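Local coordinates for protein gastrodianin-4 (Gastrodia elata, PDB 1XD6) that probably binds mannose-containing glycans, as other bulb-type lectins of monocots do, and acts as a monomeric antifungal protein of an orchid, at residues A[60-65]-A[70-75]; A[82-87]-A[98-103]; A[39-44]-A[102-107]. All blocks are in the same frame, centred on the assembly; numbering follows the deposited sequence.

Contact 1: residues A[60-65]-A[70-75]; sequences GNLVIY and AMWASN
Ile-64 and Trp-72 face each other across an antiparallel hairpin, their side chains meeting at a slant, with Ile-64 CD1 3.8 Å from Trp-72 CB. With chi1 at -180° the Trp-72 indole extends opposite its own amide nitrogen, which swings the six-membered ring back toward Leu-62, where CZ3 comes within 4.2 Å of Leu-62 CD2. Ser-74 N sits over one face of the indole, toward its rim. On the same flank Ile-64 CG2 touches Met-71 CB, the two chains crossing at about a right angle. Ile-64 N donates to Trp-72 O and Ile-64 O accepts a nearly straight bond (178°) from Met-71 N at 2.7 Å. Two consecutive residues thus face one, and this beta bulge shifts the register before Tyr-65 pairs with Ala-70. On the other side of the sheet Val-63 CG1 meets Ala-70 CB at 3.8 Å and lies 3.5 Å above the plane of the Tyr-65 ring. At the open end of the hairpin Ser-74 OG accepts from Leu-62 N at 2.8 Å. Thr-76 completes this end, its OG1 bonding Ser-74 OG and its N holding Asn-61 OD1. Gln-57, which bonds Tyr-65 OH, lies with Asn-61, Val-63 and Tyr-65 at positions of the QxDxNxVxY mannose-binding motif, consistent with a sugar pocket on this side. Strand 69-73 is an edge of its sheet; strand 62-66 is flanked on its far side by strand 52-56, whose Leu-54 packs on both Leu-62 and Ile-64, while Trp-72 reaches across to Trp-104 of strand 102-105.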
loop_
_atom_site.group_PDB
_atom_site.type_symbol
_atom_site.label_atom_id
_atom_site.label_comp_id
_atom_site.label_asym_id
_atom_site.label_seq_id
_atom_site.Cartn_x
_atom_site.Cartn_y
_atom_site.Cartn_z
ATOM N N GLY A 60 -6.791 -2.584 9.559
ATOM C CA GLY A 60 -5.364 -2.312 9.576
ATOM C C GLY A 60 -4.525 -3.155 8.628
ATOM O O GLY A 60 -3.306 -2.958 8.531
ATOM N N ASN A 61 -5.179 -4.085 7.930
ATOM C CA ASN A 61 -4.532 -4.953 6.940
ATOM C C ASN A 61 -4.503 -4.239 5.583
ATOM O O ASN A 61 -5.525 -3.723 5.124
ATOM C CB ASN A 61 -5.302 -6.275 6.815
ATOM C CG ASN A 61 -4.407 -7.508 6.882
ATOM O OD1 ASN A 61 -3.185 -7.418 7.034
ATOM N ND2 ASN A 61 -5.028 -8.685 6.756
ATOM N N LEU A 62 -3.329 -4.192 4.961
ATOM C CA LEU A 62 -3.218 -3.753 3.577
ATOM C C LEU A 62 -3.333 -4.999 2.698
ATOM O O LEU A 62 -2.596 -5.938 2.901
ATOM C CB LEU A 62 -1.877 -3.053 3.359
ATOM C CG LEU A 62 -1.691 -2.290 2.059
ATOM C CD1 LEU A 62 -2.679 -1.128 1.985
ATOM C CD2 LEU A 62 -0.213 -1.826 1.926
ATOM N N VAL A 63 -4.276 -5.026 1.754
ATOM C CA VAL A 63 -4.546 -6.244 0.981
ATOM C C VAL A 63 -4.733 -5.935 -0.497
ATOM O O VAL A 63 -5.477 -5.019 -0.859
ATOM C CB VAL A 63 -5.813 -7.011 1.495
ATOM C CG1 VAL A 63 -5.986 -8.361 0.751
ATOM C CG2 VAL A 63 -5.774 -7.228 3.016
ATOM N N ILE A 64 -4.054 -6.703 -1.346
ATOM C CA ILE A 64 -4.294 -6.685 -2.790
ATOM C C ILE A 64 -5.382 -7.722 -3.107
ATOM O O ILE A 64 -5.241 -8.883 -2.744
ATOM C CB ILE A 64 -2.996 -7.019 -3.569
ATOM C CG1 ILE A 64 -1.885 -5.999 -3.266
ATOM C CG2 ILE A 64 -3.264 -7.084 -5.101
ATOM C CD1 ILE A 64 -0.464 -6.428 -3.763
ATOM N N TYR A 65 -6.463 -7.275 -3.753
ATOM C CA TYR A 65 -7.554 -8.144 -4.220
ATOM C C TYR A 65 -7.570 -8.234 -5.737
ATOM O O TYR A 65 -7.235 -7.270 -6.433
ATOM C CB TYR A 65 -8.936 -7.637 -3.760
ATOM C CG TYR A 65 -9.205 -7.853 -2.299
ATOM C CD1 TYR A 65 -9.655 -9.079 -1.829
ATOM C CD2 TYR A 65 -8.976 -6.833 -1.376
ATOM C CE1 TYR A 65 -9.895 -9.283 -0.473
ATOM C CE2 TYR A 65 -9.205 -7.023 -0.022
ATOM C CZ TYR A 65 -9.659 -8.250 0.422
ATOM O OH TYR A 65 -9.883 -8.456 1.759
ATOM N N ALA A 70 -7.946 -12.553 -2.227
ATOM C CA ALA A 70 -6.759 -11.856 -1.727
ATOM C C ALA A 70 -5.500 -12.405 -2.408
ATOM O O ALA A 70 -5.302 -13.605 -2.444
ATOM C CB ALA A 70 -6.651 -12.006 -0.212
ATOM N N MET A 71 -4.666 -11.514 -2.942
ATOM C CA MET A 71 -3.428 -11.877 -3.624
ATOM C C MET A 71 -2.227 -11.760 -2.682
ATOM O O MET A 71 -1.230 -12.491 -2.819
ATOM C CB MET A 71 -3.213 -10.971 -4.831
ATOM C CG MET A 71 -4.258 -11.125 -5.942
ATOM S SD MET A 71 -4.227 -12.780 -6.697
ATOM C CE MET A 71 -5.640 -13.541 -5.960
ATOM N N TRP A 72 -2.340 -10.848 -1.718
ATOM C CA TRP A 72 -1.236 -10.468 -0.846
ATOM C C TRP A 72 -1.807 -9.675 0.311
ATOM O O TRP A 72 -2.732 -8.896 0.124
ATOM C CB TRP A 72 -0.257 -9.589 -1.620
ATOM C CG TRP A 72 0.944 -9.130 -0.836
ATOM C CD1 TRP A 72 2.161 -9.757 -0.752
ATOM C CD2 TRP A 72 1.050 -7.939 -0.041
ATOM N NE1 TRP A 72 3.008 -9.031 0.051
ATOM C CE2 TRP A 72 2.358 -7.908 0.496
ATOM C CE3 TRP A 72 0.167 -6.886 0.269
ATOM C CZ2 TRP A 72 2.809 -6.880 1.330
ATOM C CZ3 TRP A 72 0.615 -5.861 1.113
ATOM C CH2 TRP A 72 1.929 -5.866 1.622
ATOM N N ALA A 73 -1.254 -9.870 1.502
ATOM C CA ALA A 73 -1.667 -9.117 2.687
ATOM C C ALA A 73 -0.469 -8.731 3.541
ATOM O O ALA A 73 0.516 -9.487 3.638
ATOM C CB ALA A 73 -2.662 -9.939 3.527
ATOM N N SER A 74 -0.578 -7.579 4.193
ATOM C CA SER A 74 0.461 -7.109 5.103
ATOM C C SER A 74 0.491 -7.941 6.396
ATOM O O SER A 74 1.492 -7.919 7.126
ATOM C CB SER A 74 0.234 -5.635 5.437
ATOM O OG SER A 74 -1.072 -5.451 5.962
ATOM N N ASN A 75 -0.607 -8.646 6.678
ATOM C CA ASN A 75 -0.732 -9.522 7.848
ATOM C C ASN A 75 -0.514 -8.758 9.162
ATOM O O ASN A 75 0.195 -9.223 10.052
ATOM C CB ASN A 75 0.219 -10.733 7.755
ATOM C CG ASN A 75 -0.196 -11.738 6.680
ATOM O OD1 ASN A 75 0.623 -12.537 6.220
ATOM N ND2 ASN A 75 -1.463 -11.715 6.290
#

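Contact 2: residues A[82-87]-A[98-103]; sequences NYYLIL and NSNNAI
Asn-98 and Asn-82 lie side by side in the loops beyond the strand ends, their CB atoms 4.3 Å apart, and Asn-98 loses the most surface of any residue here. Its amide oxygen turns back toward the opposing backbone, OD1 standing 3.5 Å from Asn-82 N. The backbone N of Asn-98 is buried by this meeting and has no partner in the model. Next to Asn-82, the buried Tyr-83 leans its ring so that the CD2 and CE2 side meets the end of Ile-103: CD1 is 3.7 Å from Tyr-83 CD2, and the two side chains cross at about a right angle. Ile-103 can reach this far because its CG1 stands between the backbone N and the carbonyl carbon (chi1 71°) with the rest of the chain extended. The phenol oxygen of Tyr-83 is engaged elsewhere, bonded to Gln-79 O, so the ring is tied at its hydroxyl and packed along one side. Tyr-84 leaves the strand on the opposite side of the sheet and donates its hydroxyl to Asn-100 OD1 at 3.1 Å. The oxygen lies at the edge of the ring, yet the hydroxyl comes from above the amide, 57° out of the carbonyl plane, and ring and amide are turned 55° against each other. The turn carrying Asn-98 and Asn-100 is itself braced by Asp-97 OD1, which accepts from Ser-99 N and Asn-101 N. Strand 93-96 lies between the two parent strands, so the contact spans its end. Its chemistry splits by depth: asparagines and a poorly directed, probably modest hydroxyl bond at the surface, and beneath them an apolar Tyr-83 to Ile-103 contact that needs no directional bond.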
loop_
_atom_site.group_PDB
_atom_site.type_symbol
_atom_site.label_atom_id
_atom_site.label_comp_id
_atom_site.label_asym_id
_atom_site.label_seq_id
_atom_site.Cartn_x
_atom_site.Cartn_y
_atom_site.Cartn_z
ATOM N N ASN A 82 -9.208 3.394 12.720
ATOM C CA ASN A 82 -8.950 4.491 11.795
ATOM C C ASN A 82 -7.515 4.560 11.281
ATOM O O ASN A 82 -6.821 5.576 11.432
ATOM C CB ASN A 82 -9.389 5.815 12.415
ATOM C CG ASN A 82 -10.887 5.903 12.557
ATOM O OD1 ASN A 82 -11.587 6.214 11.593
ATOM N ND2 ASN A 82 -11.399 5.585 13.752
ATOM N N TYR A 83 -7.093 3.476 10.644
ATOM C CA TYR A 83 -5.754 3.359 10.075
ATOM C C TYR A 83 -5.609 4.160 8.815
ATOM O O TYR A 83 -6.589 4.512 8.164
ATOM C CB TYR A 83 -5.433 1.903 9.771
ATOM C CG TYR A 83 -5.729 1.012 10.927
ATOM C CD1 TYR A 83 -7.024 0.529 11.141
ATOM C CD2 TYR A 83 -4.723 0.662 11.831
ATOM C CE1 TYR A 83 -7.301 -0.293 12.223
ATOM C CE2 TYR A 83 -4.988 -0.145 12.909
ATOM C CZ TYR A 83 -6.281 -0.624 13.100
ATOM O OH TYR A 83 -6.543 -1.433 14.165
ATOM N N TYR A 84 -4.368 4.448 8.474
ATOM C CA TYR A 84 -4.085 5.056 7.197
ATOM C C TYR A 84 -2.713 4.656 6.711
ATOM O O TYR A 84 -1.806 4.402 7.510
ATOM C CB TYR A 84 -4.243 6.577 7.247
ATOM C CG TYR A 84 -3.336 7.298 8.221
ATOM C CD1 TYR A 84 -3.654 7.370 9.584
ATOM C CD2 TYR A 84 -2.174 7.934 7.780
ATOM C CE1 TYR A 84 -2.837 8.043 10.483
ATOM C CE2 TYR A 84 -1.350 8.611 8.677
ATOM C CZ TYR A 84 -1.688 8.667 10.020
ATOM O OH TYR A 84 -0.858 9.332 10.911
ATOM N N LEU A 85 -2.594 4.557 5.391
ATOM C CA LEU A 85 -1.342 4.237 4.749
ATOM C C LEU A 85 -0.785 5.565 4.295
ATOM O O LEU A 85 -1.509 6.361 3.715
ATOM C CB LEU A 85 -1.582 3.303 3.561
ATOM C CG LEU A 85 -0.449 2.810 2.650
ATOM C CD1 LEU A 85 0.434 1.764 3.305
ATOM C CD2 LEU A 85 -1.056 2.232 1.342
ATOM N N ILE A 86 0.497 5.797 4.558
ATOM C CA ILE A 86 1.149 7.038 4.163
ATOM C C ILE A 86 2.493 6.755 3.503
ATOM O O ILE A 86 3.287 5.978 4.016
ATOM C CB ILE A 86 1.303 8.004 5.405
ATOM C CG1 ILE A 86 1.734 9.408 4.973
ATOM C CG2 ILE A 86 2.245 7.414 6.500
ATOM C CD1 ILE A 86 1.306 10.507 5.935
ATOM N N LEU A 87 2.731 7.379 2.350
ATOM C CA LEU A 87 4.072 7.438 1.787
ATOM C C LEU A 87 4.755 8.647 2.436
ATOM O O LEU A 87 4.428 9.794 2.133
ATOM C CB LEU A 87 4.022 7.591 0.264
ATOM C CG LEU A 87 5.299 7.841 -0.568
ATOM C CD1 LEU A 87 6.495 6.970 -0.166
ATOM C CD2 LEU A 87 5.000 7.695 -2.067
ATOM N N ASN A 98 -5.009 4.725 14.960
ATOM C CA ASN A 98 -5.630 5.973 15.412
ATOM C C ASN A 98 -4.737 6.822 16.337
ATOM O O ASN A 98 -4.928 8.035 16.441
ATOM C CB ASN A 98 -7.017 5.750 16.052
ATOM C CG ASN A 98 -7.220 4.344 16.573
ATOM O OD1 ASN A 98 -8.042 3.581 16.037
ATOM N ND2 ASN A 98 -6.484 3.983 17.629
ATOM N N SER A 99 -3.762 6.170 16.971
ATOM C CA SER A 99 -2.845 6.806 17.917
ATOM C C SER A 99 -1.535 7.257 17.260
ATOM O O SER A 99 -0.649 7.775 17.941
ATOM C CB SER A 99 -2.512 5.842 19.057
ATOM O OG SER A 99 -3.594 5.713 19.960
ATOM N N ASN A 100 -1.406 7.054 15.953
ATOM C CA ASN A 100 -0.204 7.440 15.231
ATOM C C ASN A 100 0.983 6.556 15.560
ATOM O O ASN A 100 2.132 6.981 15.468
ATOM C CB ASN A 100 0.148 8.897 15.523
ATOM C CG ASN A 100 -0.350 9.837 14.473
ATOM O OD1 ASN A 100 -1.474 9.723 13.971
ATOM N ND2 ASN A 100 0.494 10.787 14.120
ATOM N N ASN A 101 0.694 5.328 15.955
ATOM C CA ASN A 101 1.711 4.310 16.074
ATOM C C ASN A 101 1.759 3.470 14.806
ATOM O O ASN A 101 0.724 3.048 14.298
ATOM C CB ASN A 101 1.453 3.443 17.310
ATOM C CG ASN A 101 1.558 4.240 18.593
ATOM O OD1 ASN A 101 2.583 4.883 18.850
ATOM N ND2 ASN A 101 0.487 4.242 19.386
ATOM N N ALA A 102 2.972 3.289 14.295
ATOM C CA ALA A 102 3.269 2.418 13.164
ATOM C C ALA A 102 3.002 0.939 13.481
ATOM O O ALA A 102 3.597 0.379 14.414
ATOM C CB ALA A 102 4.733 2.592 12.746
ATOM N N ILE A 103 2.139 0.315 12.684
ATOM C CA ILE A 103 1.883 -1.126 12.787
ATOM C C ILE A 103 2.544 -1.937 11.658
ATOM O O ILE A 103 2.739 -3.145 11.794
ATOM C CB ILE A 103 0.364 -1.425 12.876
ATOM C CG1 ILE A 103 -0.330 -1.168 11.534
ATOM C CG2 ILE A 103 -0.274 -0.609 14.030
ATOM C CD1 ILE A 103 -1.792 -1.581 11.489
#

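Contact 3: residues A[39-44]-A[102-107]; sequences AVWASG and AIWASG
Trp-41 and Trp-104 share one first torsion, CG anti to the backbone N (chi1 -176° and -178°), and this extended placement sends the two indoles at each other from opposite directions. They meet as an offset edge-to-face pair: the rim of Trp-104 points at the face of Trp-41, the six-membered rings are turned 78° apart, and their centroids are 5.8 Å from each other. The closest atoms are the two CZ2 carbons, at 3.8 Å. Beside this pair, Ser-106 CB sits squarely over the five-membered ring of Trp-41, 4.0 Å from its centroid, in a CH-pi contact; Ser-43 N lies over the opposite face. The hydroxyl of Ser-106 bonds Thr-108 OG1 and Val-93 N. A water accepts from Trp-41 NE1 at 2.9 Å and gives a weak bond to Ser-106 O. Trp-72 touches both indoles, completing the cluster of three tryptophans, one per sheet, at the centre of the beta-prism II fold. Direct contact is therefore aromatic and dispersive, and the indole nitrogen of Trp-41 is satisfied by water, in keeping with two sheet edges that pack together without pairing their backbones.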
loop_
_atom_site.group_PDB
_atom_site.type_symbol
_atom_site.label_atom_id
_atom_site.label_comp_id
_atom_site.label_asym_id
_atom_site.label_seq_id
_atom_site.Cartn_x
_atom_site.Cartn_y
_atom_site.Cartn_z
ATOM N N ALA A 39 12.667 1.002 -8.835
ATOM C CA ALA A 39 11.831 0.227 -7.930
ATOM C C ALA A 39 12.672 -0.125 -6.704
ATOM O O ALA A 39 13.739 -0.714 -6.851
ATOM C CB ALA A 39 11.371 -1.029 -8.634
ATOM N N VAL A 40 12.229 0.275 -5.513
ATOM C CA VAL A 40 12.996 -0.014 -4.292
ATOM C C VAL A 40 12.278 -0.990 -3.345
ATOM O O VAL A 40 12.878 -1.530 -2.393
ATOM C CB VAL A 40 13.428 1.285 -3.534
ATOM C CG1 VAL A 40 14.367 2.126 -4.394
ATOM C CG2 VAL A 40 12.212 2.110 -3.127
ATOM N N TRP A 41 10.993 -1.206 -3.604
ATOM C CA TRP A 41 10.212 -2.175 -2.845
ATOM C C TRP A 41 9.068 -2.663 -3.708
ATOM O O TRP A 41 8.483 -1.889 -4.468
ATOM C CB TRP A 41 9.671 -1.550 -1.564
ATOM C CG TRP A 41 8.920 -2.510 -0.674
ATOM C CD1 TRP A 41 9.433 -3.227 0.362
ATOM C CD2 TRP A 41 7.525 -2.835 -0.736
ATOM N NE1 TRP A 41 8.448 -3.987 0.946
ATOM C CE2 TRP A 41 7.267 -3.769 0.293
ATOM C CE3 TRP A 41 6.457 -2.433 -1.565
ATOM C CZ2 TRP A 41 5.998 -4.323 0.510
ATOM C CZ3 TRP A 41 5.188 -2.985 -1.343
ATOM C CH2 TRP A 41 4.975 -3.915 -0.309
ATOM N N ALA A 42 8.744 -3.940 -3.580
ATOM C CA ALA A 42 7.625 -4.515 -4.310
ATOM C C ALA A 42 6.949 -5.631 -3.511
ATOM O O ALA A 42 7.599 -6.337 -2.739
ATOM C CB ALA A 42 8.092 -5.037 -5.675
ATOM N N SER A 43 5.639 -5.764 -3.692
ATOM C CA SER A 43 4.897 -6.871 -3.112
ATOM C C SER A 43 5.301 -8.193 -3.774
ATOM O O SER A 43 5.196 -9.236 -3.152
ATOM C CB SER A 43 3.398 -6.650 -3.251
ATOM O OG SER A 43 3.027 -6.552 -4.615
ATOM N N GLY A 44 5.771 -8.137 -5.019
ATOM C CA GLY A 44 6.174 -9.327 -5.744
ATOM C C GLY A 44 5.004 -10.142 -6.277
ATOM O O GLY A 44 5.094 -11.362 -6.388
ATOM N N ALA A 102 2.972 3.289 14.295
ATOM C CA ALA A 102 3.269 2.418 13.164
ATOM C C ALA A 102 3.002 0.939 13.481
ATOM O O ALA A 102 3.597 0.379 14.414
ATOM C CB ALA A 102 4.733 2.592 12.746
ATOM N N ILE A 103 2.139 0.315 12.684
ATOM C CA ILE A 103 1.883 -1.126 12.787
ATOM C C ILE A 103 2.544 -1.937 11.658
ATOM O O ILE A 103 2.739 -3.145 11.794
ATOM C CB ILE A 103 0.364 -1.425 12.876
ATOM C CG1 ILE A 103 -0.330 -1.168 11.534
ATOM C CG2 ILE A 103 -0.274 -0.609 14.030
ATOM C CD1 ILE A 103 -1.792 -1.581 11.489
ATOM N N TRP A 104 2.907 -1.265 10.563
ATOM C CA TRP A 104 3.584 -1.893 9.439
ATOM C C TRP A 104 4.408 -0.817 8.722
ATOM O O TRP A 104 3.971 0.329 8.618
ATOM C CB TRP A 104 2.553 -2.531 8.475
ATOM C CG TRP A 104 3.174 -3.266 7.286
ATOM C CD1 TRP A 104 3.578 -4.579 7.241
ATOM C CD2 TRP A 104 3.447 -2.724 5.992
ATOM N NE1 TRP A 104 4.089 -4.878 6.003
ATOM C CE2 TRP A 104 4.029 -3.755 5.217
ATOM C CE3 TRP A 104 3.266 -1.463 5.404
ATOM C CZ2 TRP A 104 4.423 -3.569 3.888
ATOM C CZ3 TRP A 104 3.676 -1.268 4.075
ATOM C CH2 TRP A 104 4.242 -2.324 3.336
ATOM N N ALA A 105 5.595 -1.186 8.246
ATOM C CA ALA A 105 6.418 -0.283 7.439
ATOM C C ALA A 105 7.072 -1.081 6.322
ATOM O O ALA A 105 7.332 -2.257 6.492
ATOM C CB ALA A 105 7.477 0.376 8.297
ATOM N N SER A 106 7.322 -0.446 5.181
ATOM C CA SER A 106 8.076 -1.098 4.107
ATOM C C SER A 106 9.573 -1.174 4.415
ATOM O O SER A 106 10.285 -1.959 3.800
ATOM C CB SER A 106 7.855 -0.372 2.782
ATOM O OG SER A 106 8.220 0.996 2.887
ATOM N N GLY A 107 10.045 -0.331 5.335
ATOM C CA GLY A 107 11.458 -0.259 5.679
ATOM C C GLY A 107 12.319 0.342 4.587
ATOM O O GLY A 107 13.482 -0.027 4.429
HETATM O O HOH W 1 9.047 -5.088 3.568
#

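In the fold
Contacts 1 and 2 each lie within one sheet; contact 3 bridges two. Contact 1, partly buried, joins neighbouring strands, so backbone hydrogen bonds lead and side chains follow. Contacts 2 and 3 are surface contacts, contact 3 lying nearer the chain centre. Contact 2 skips a strand of its sheet, meeting at the exposed end through asparagines, one hydroxyl bond and a small apolar patch. Contact 3 works near the prism axis with an edge-to-face tryptophan pair and a water. Contacts 2 and 3 both use strand 102-105, which turns a corner at Ile-103; of these two, Ile-103 itself packs in contact 2 alone. Contact 1 touches both: Gly-60 packs on Tyr-83 and Ile-103, and Ile-64 on Ser-43.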